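Local coordinates for protein amoebiasin-2 (Entamoeba histolytica, PDB 3M88) that inhibits cysteine proteases of the parasite, blocking their substrate-binding site with a wedge of three loops, at residues 48-53 and 75-80; 86-91 and 102-107. All coordinates share one frame; numbering follows the deposited sequence.

Contacts 1 and 2 lie in different sheets of the I42 inhibitor fold, each pairing the two strands of one antiparallel hairpin, with centres about 17 Å apart. Contact 1 joins outermost strand 49-58 to strand 70-78 at the end away from the DE loop; contact 2 joins strands 82-91 and 102-110 beside the FG loop. The first shifts register at a beta bulge and is rich in polar, largely surface side chains, whereas the second is regular and turns isoleucine, leucines and tyrosine inward. Their buried faces meet in the core, where Leu-76 CD1 lies 3.8 Å from Ile-86 CD1 and Phe-49 also packs on Ile-86.

Contact 1 of 2, residues 48-53 and 75-80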
loop_
_atom_site.group_PDB
_atom_site.type_symbol
_atom_site.label_atom_id
_atom_site.label_comp_id
_atom_site.label_asym_id
_atom_site.label_seq_id
_atom_site.Cartn_x
_atom_site.Cartn_y
_atom_site.Cartn_z
ATOM N N THR A 48 -2.304 -2.677 14.733
ATOM C CA THR A 48 -2.796 -3.765 13.892
ATOM C C THR A 48 -1.751 -4.349 12.932
ATOM O O THR A 48 -1.714 -5.561 12.710
ATOM C CB THR A 48 -4.058 -3.328 13.106
ATOM O OG1 THR A 48 -5.148 -3.142 14.021
ATOM C CG2 THR A 48 -4.448 -4.385 12.089
ATOM N N PHE A 49 -0.915 -3.490 12.361
ATOM C CA PHE A 49 0.149 -3.938 11.479
ATOM C C PHE A 49 1.486 -3.347 11.904
ATOM O O PHE A 49 1.541 -2.220 12.393
ATOM C CB PHE A 49 -0.107 -3.468 10.041
ATOM C CG PHE A 49 -1.310 -4.086 9.399
ATOM C CD1 PHE A 49 -1.290 -5.409 8.983
ATOM C CD2 PHE A 49 -2.461 -3.341 9.200
ATOM C CE1 PHE A 49 -2.405 -5.983 8.385
ATOM C CE2 PHE A 49 -3.568 -3.906 8.602
ATOM C CZ PHE A 49 -3.547 -5.224 8.207
ATOM N N SER A 50 2.568 -4.087 11.680
ATOM C CA SER A 50 3.890 -3.458 11.672
ATOM C C SER A 50 4.385 -3.282 10.234
ATOM O O SER A 50 4.080 -4.091 9.352
ATOM C CB SER A 50 4.899 -4.239 12.519
ATOM O OG SER A 50 5.037 -5.571 12.071
ATOM N N LEU A 51 5.113 -2.196 9.995
ATOM C CA LEU A 51 5.687 -1.928 8.677
ATOM C C LEU A 51 6.947 -2.757 8.528
ATOM O O LEU A 51 7.955 -2.473 9.165
ATOM C CB LEU A 51 6.061 -0.457 8.589
ATOM C CG LEU A 51 6.503 0.037 7.215
ATOM C CD1 LEU A 51 5.375 -0.151 6.211
ATOM C CD2 LEU A 51 6.920 1.491 7.317
ATOM N N SER A 52 6.916 -3.797 7.713
ATOM C CA SER A 52 8.114 -4.621 7.630
ATOM C C SER A 52 9.061 -4.098 6.540
ATOM O O SER A 52 10.270 -4.333 6.594
ATOM C CB SER A 52 7.785 -6.108 7.478
ATOM O OG SER A 52 7.204 -6.395 6.231
ATOM N N GLN A 53 8.510 -3.364 5.576
ATOM C CA GLN A 53 9.330 -2.702 4.562
ATOM C C GLN A 53 8.524 -1.644 3.825
ATOM O O GLN A 53 7.348 -1.858 3.504
ATOM C CB GLN A 53 9.884 -3.724 3.565
ATOM C CG GLN A 53 10.715 -3.110 2.450
ATOM C CD GLN A 53 11.530 -4.144 1.697
ATOM O OE1 GLN A 53 11.917 -5.171 2.256
ATOM N NE2 GLN A 53 11.800 -3.875 0.422
ATOM N N GLN A 75 5.069 -3.233 2.750
ATOM C CA GLN A 75 4.806 -4.588 3.211
ATOM C C GLN A 75 4.418 -4.496 4.676
ATOM O O GLN A 75 5.159 -3.939 5.485
ATOM C CB GLN A 75 6.028 -5.483 3.057
ATOM C CG GLN A 75 6.598 -5.515 1.668
ATOM C CD GLN A 75 7.657 -6.594 1.512
ATOM O OE1 GLN A 75 7.637 -7.603 2.217
ATOM N NE2 GLN A 75 8.583 -6.384 0.583
ATOM N N LEU A 76 3.245 -5.026 4.989
ATOM C CA LEU A 76 2.699 -4.983 6.333
ATOM C C LEU A 76 2.597 -6.389 6.893
ATOM O O LEU A 76 2.238 -7.325 6.179
ATOM C CB LEU A 76 1.308 -4.353 6.315
ATOM C CG LEU A 76 1.288 -2.931 5.741
ATOM C CD1 LEU A 76 -0.143 -2.431 5.612
ATOM C CD2 LEU A 76 2.087 -1.999 6.630
ATOM N N LYS A 77 2.929 -6.518 8.170
ATOM C CA LYS A 77 2.790 -7.779 8.870
ATOM C C LYS A 77 1.777 -7.544 9.981
ATOM O O LYS A 77 1.888 -6.564 10.727
ATOM C CB LYS A 77 4.137 -8.196 9.462
ATOM C CG LYS A 77 4.111 -9.526 10.198
ATOM C CD LYS A 77 5.454 -9.820 10.852
ATOM C CE LYS A 77 5.498 -11.248 11.370
ATOM N NZ LYS A 77 5.315 -12.224 10.258
ATOM N N PRO A 78 0.798 -8.449 10.110
ATOM C CA PRO A 78 -0.214 -8.350 11.168
ATOM C C PRO A 78 0.410 -8.401 12.554
ATOM O O PRO A 78 1.310 -9.206 12.814
ATOM C CB PRO A 78 -1.068 -9.611 10.969
ATOM C CG PRO A 78 -0.753 -10.110 9.615
ATOM C CD PRO A 78 0.666 -9.695 9.330
ATOM N N LEU A 79 -0.070 -7.529 13.437
ATOM C CA LEU A 79 0.321 -7.551 14.833
ATOM C C LEU A 79 -0.677 -8.373 15.632
ATOM O O LEU A 79 -0.300 -9.071 16.571
ATOM C CB LEU A 79 0.359 -6.132 15.405
ATOM C CG LEU A 79 1.683 -5.395 15.274
ATOM C CD1 LEU A 79 1.571 -4.034 15.929
ATOM C CD2 LEU A 79 2.789 -6.221 15.924
ATOM N N LYS A 80 -1.951 -8.266 15.256
ATOM C CA LYS A 80 -3.052 -8.876 16.013
ATOM C C LYS A 80 -4.066 -9.470 15.051
ATOM O O LYS A 80 -4.218 -8.983 13.950
ATOM C CB LYS A 80 -3.771 -7.813 16.851
ATOM C CG LYS A 80 -2.888 -7.041 17.819
ATOM C CD LYS A 80 -3.658 -5.891 18.469
ATOM C CE LYS A 80 -2.848 -5.234 19.592
ATOM N NZ LYS A 80 -1.464 -4.850 19.183
HETATM O O HOH W 1 4.059 -7.842 13.611
#
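Phe-49 and Leu-76 meet on the buried side of this antiparallel pair, their side chains crossing at about a right angle. The Phe-49 CG is anti to its carbonyl carbon (chi1 -66°), which brings ring atom CD1 to 3.9 Å from Leu-76 CB. Leu-76 CD1 lies over one face of the ring, offset toward the rim, and Thr-48 CG2 lies over the opposite face. The other branch of Leu-76, CD2, meets Leu-51 CD1 at 3.8 Å. Ile-26 and Ile-110 also touch the Phe-49 side chain.

The polar side chains gather on the other face. Ser-50 OG sits between its own N and carbonyl carbon (chi1 58°), where a water joins it to Pro-78 O of the partner strand. Gln-53 and Gln-75 run side by side in the same direction with their amide planes 28° apart, but the amides only pack: Gln-75 NE2 is 3.9 Å from Gln-53 CD, while Gln-53 NE2 bonds to Thr-55. The Lys-77 chain, bent only at its last torsion, leads away, and NZ bonds to Asn-23 OD1.

The backbone ladder changes step at a classic bulge, where Ser-52 and Gln-53 both face Gln-75. Gln-75 O takes a 2.8 Å bond from Ser-52 N, and weak ones from Ser-52 OG and Gln-53 N. At the far end Leu-79 N gives a nearly straight 2.7 Å bond to Thr-48 O, approaching from above the carbonyl plane, while Leu-79 CB rests on that same oxygen at 3.4 Å.

Chemically, apolar contacts line the inner face and polar side chains the outer one, while bonds between the strands hold the register and the bulge concentrates three donors on one carbonyl.

Contact 2 of 2, residues 86-91 and 102-107; sequences IKLGYS and RSLTYS
Leu-88 reaches diagonally across the hairpin to Tyr-106, its methyl CD2 coming within 3.7 Å of ring atom CE2. The two side chains cross at a slant, and the methyl meets the CD2-CE2 side of the ring obliquely. Directly opposite, Leu-88 and Leu-104 abut near their bases, CB to CB at 4.0 Å, and their branches then fan outward. Ile-86 fits more loosely beside Tyr-106, CB to CD2 at 4.4 Å. These four side chains lie on the same face, and Tyr-106 OH bonds to Thr-10 O. Leu-30 of the facing sheet packs on Leu-88, Leu-104 and Tyr-106, while Ile-42 and Trp-40 of adjacent strand 39-43 flank the group.

The other face is shallower. Gly-89 makes a low point beside Ser-103, where the two CA atoms are 4.5 Å apart, and farther along Lys-87 CG passes Thr-105 CG2 at 4.3 Å. Between the strands, reciprocal backbone bonds join Ile-86 with Tyr-106 and Leu-88 with Leu-104.

Toward the loop end, the Tyr-90 ring leads away from Arg-102 to meet Tyr-38 and Trp-40, and its hydroxyl bonds to Asn-33 N. This links the hairpin stem to the BC loop. Such a regular antiparallel hairpin, one face in the core and its connection forming the FG loop, belongs to the beta-sandwich of chagasin-family inhibitors, whose BC, DE and FG loops make the protease-blocking wedge.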
loop_
_atom_site.group_PDB
_atom_site.type_symbol
_atom_site.label_atom_id
_atom_site.label_comp_id
_atom_site.label_asym_id
_atom_site.label_seq_id
_atom_site.Cartn_x
_atom_site.Cartn_y
_atom_site.Cartn_z
ATOM N N ILE A 86 -7.400 -0.654 5.429
ATOM C CA ILE A 86 -6.228 0.115 5.035
ATOM C C ILE A 86 -6.684 1.132 3.998
ATOM O O ILE A 86 -7.382 0.774 3.056
ATOM C CB ILE A 86 -5.158 -0.795 4.387
ATOM C CG1 ILE A 86 -4.736 -1.898 5.354
ATOM C CG2 ILE A 86 -3.954 0.027 3.928
ATOM C CD1 ILE A 86 -3.848 -2.935 4.697
ATOM N N LYS A 87 -6.299 2.392 4.173
ATOM C CA LYS A 87 -6.670 3.434 3.214
ATOM C C LYS A 87 -5.422 4.089 2.646
ATOM O O LYS A 87 -4.495 4.414 3.389
ATOM C CB LYS A 87 -7.554 4.502 3.874
ATOM C CG LYS A 87 -8.899 3.961 4.340
ATOM C CD LYS A 87 -9.845 5.067 4.773
ATOM C CE LYS A 87 -11.211 4.504 5.132
ATOM N NZ LYS A 87 -11.152 3.627 6.333
ATOM N N LEU A 88 -5.406 4.282 1.331
ATOM C CA LEU A 88 -4.298 4.969 0.670
ATOM C C LEU A 88 -4.833 6.193 -0.056
ATOM O O LEU A 88 -5.934 6.163 -0.606
ATOM C CB LEU A 88 -3.637 4.072 -0.385
ATOM C CG LEU A 88 -2.759 2.821 -0.185
ATOM C CD1 LEU A 88 -1.367 3.126 0.363
ATOM C CD2 LEU A 88 -3.449 1.724 0.584
ATOM N N GLY A 89 -4.047 7.260 -0.065
ATOM C CA GLY A 89 -4.369 8.439 -0.836
ATOM C C GLY A 89 -3.160 8.846 -1.649
ATOM O O GLY A 89 -2.046 8.777 -1.158
ATOM N N TYR A 90 -3.389 9.242 -2.897
ATOM C CA TYR A 90 -2.347 9.787 -3.753
ATOM C C TYR A 90 -2.520 11.301 -3.833
ATOM O O TYR A 90 -3.498 11.798 -4.402
ATOM C CB TYR A 90 -2.483 9.185 -5.148
ATOM C CG TYR A 90 -1.308 9.384 -6.080
ATOM C CD1 TYR A 90 -0.046 8.884 -5.768
ATOM C CD2 TYR A 90 -1.473 10.023 -7.301
ATOM C CE1 TYR A 90 1.027 9.040 -6.659
ATOM C CE2 TYR A 90 -0.422 10.172 -8.186
ATOM C CZ TYR A 90 0.823 9.666 -7.867
ATOM O OH TYR A 90 1.868 9.837 -8.762
ATOM N N SER A 91 -1.574 12.042 -3.274
ATOM C CA SER A 91 -1.710 13.493 -3.219
ATOM C C SER A 91 -0.366 14.190 -3.076
ATOM O O SER A 91 0.650 13.548 -2.812
ATOM C CB SER A 91 -2.616 13.879 -2.055
ATOM O OG SER A 91 -2.091 13.394 -0.833
ATOM N N ARG A 102 -6.465 10.396 -6.004
ATOM C CA ARG A 102 -7.032 9.052 -6.086
ATOM C C ARG A 102 -6.971 8.461 -4.688
ATOM O O ARG A 102 -6.068 8.795 -3.919
ATOM C CB ARG A 102 -6.235 8.170 -7.063
ATOM C CG ARG A 102 -6.251 8.637 -8.522
ATOM C CD ARG A 102 -7.627 8.462 -9.177
ATOM N NE ARG A 102 -7.962 7.055 -9.363
ATOM C CZ ARG A 102 -7.855 6.407 -10.519
ATOM N NH1 ARG A 102 -7.446 7.047 -11.611
ATOM N NH2 ARG A 102 -8.178 5.125 -10.590
ATOM N N SER A 103 -7.938 7.612 -4.356
ATOM C CA SER A 103 -7.944 6.908 -3.078
ATOM C C SER A 103 -8.037 5.412 -3.331
ATOM O O SER A 103 -8.604 5.002 -4.328
ATOM C CB SER A 103 -9.142 7.330 -2.230
ATOM O OG SER A 103 -8.993 8.653 -1.748
ATOM N N LEU A 104 -7.481 4.606 -2.424
ATOM C CA LEU A 104 -7.684 3.162 -2.447
ATOM C C LEU A 104 -8.102 2.729 -1.060
ATOM O O LEU A 104 -7.638 3.289 -0.078
ATOM C CB LEU A 104 -6.389 2.432 -2.800
ATOM C CG LEU A 104 -5.755 2.760 -4.143
ATOM C CD1 LEU A 104 -4.386 2.094 -4.244
ATOM C CD2 LEU A 104 -6.671 2.307 -5.264
ATOM N N THR A 105 -8.950 1.717 -0.984
ATOM C CA THR A 105 -9.364 1.157 0.294
ATOM C C THR A 105 -9.302 -0.363 0.237
ATOM O O THR A 105 -9.771 -0.967 -0.731
ATOM C CB THR A 105 -10.812 1.557 0.635
ATOM O OG1 THR A 105 -10.972 2.973 0.486
ATOM C CG2 THR A 105 -11.146 1.158 2.068
ATOM N N TYR A 106 -8.731 -0.992 1.263
ATOM C CA TYR A 106 -8.732 -2.454 1.322
ATOM C C TYR A 106 -9.265 -2.905 2.668
ATOM O O TYR A 106 -8.938 -2.311 3.686
ATOM C CB TYR A 106 -7.323 -3.030 1.155
ATOM C CG TYR A 106 -6.549 -2.568 -0.062
ATOM C CD1 TYR A 106 -6.912 -2.975 -1.338
ATOM C CD2 TYR A 106 -5.405 -1.793 0.078
ATOM C CE1 TYR A 106 -6.177 -2.584 -2.458
ATOM C CE2 TYR A 106 -4.667 -1.399 -1.025
ATOM C CZ TYR A 106 -5.060 -1.793 -2.290
ATOM O OH TYR A 106 -4.327 -1.411 -3.386
ATOM N N SER A 107 -10.087 -3.946 2.674
ATOM C CA SER A 107 -10.540 -4.527 3.927
ATOM C C SER A 107 -9.748 -5.794 4.187
ATOM O O SER A 107 -9.559 -6.608 3.288
ATOM C CB SER A 107 -12.033 -4.847 3.878
ATOM O OG SER A 107 -12.779 -3.689 3.561
#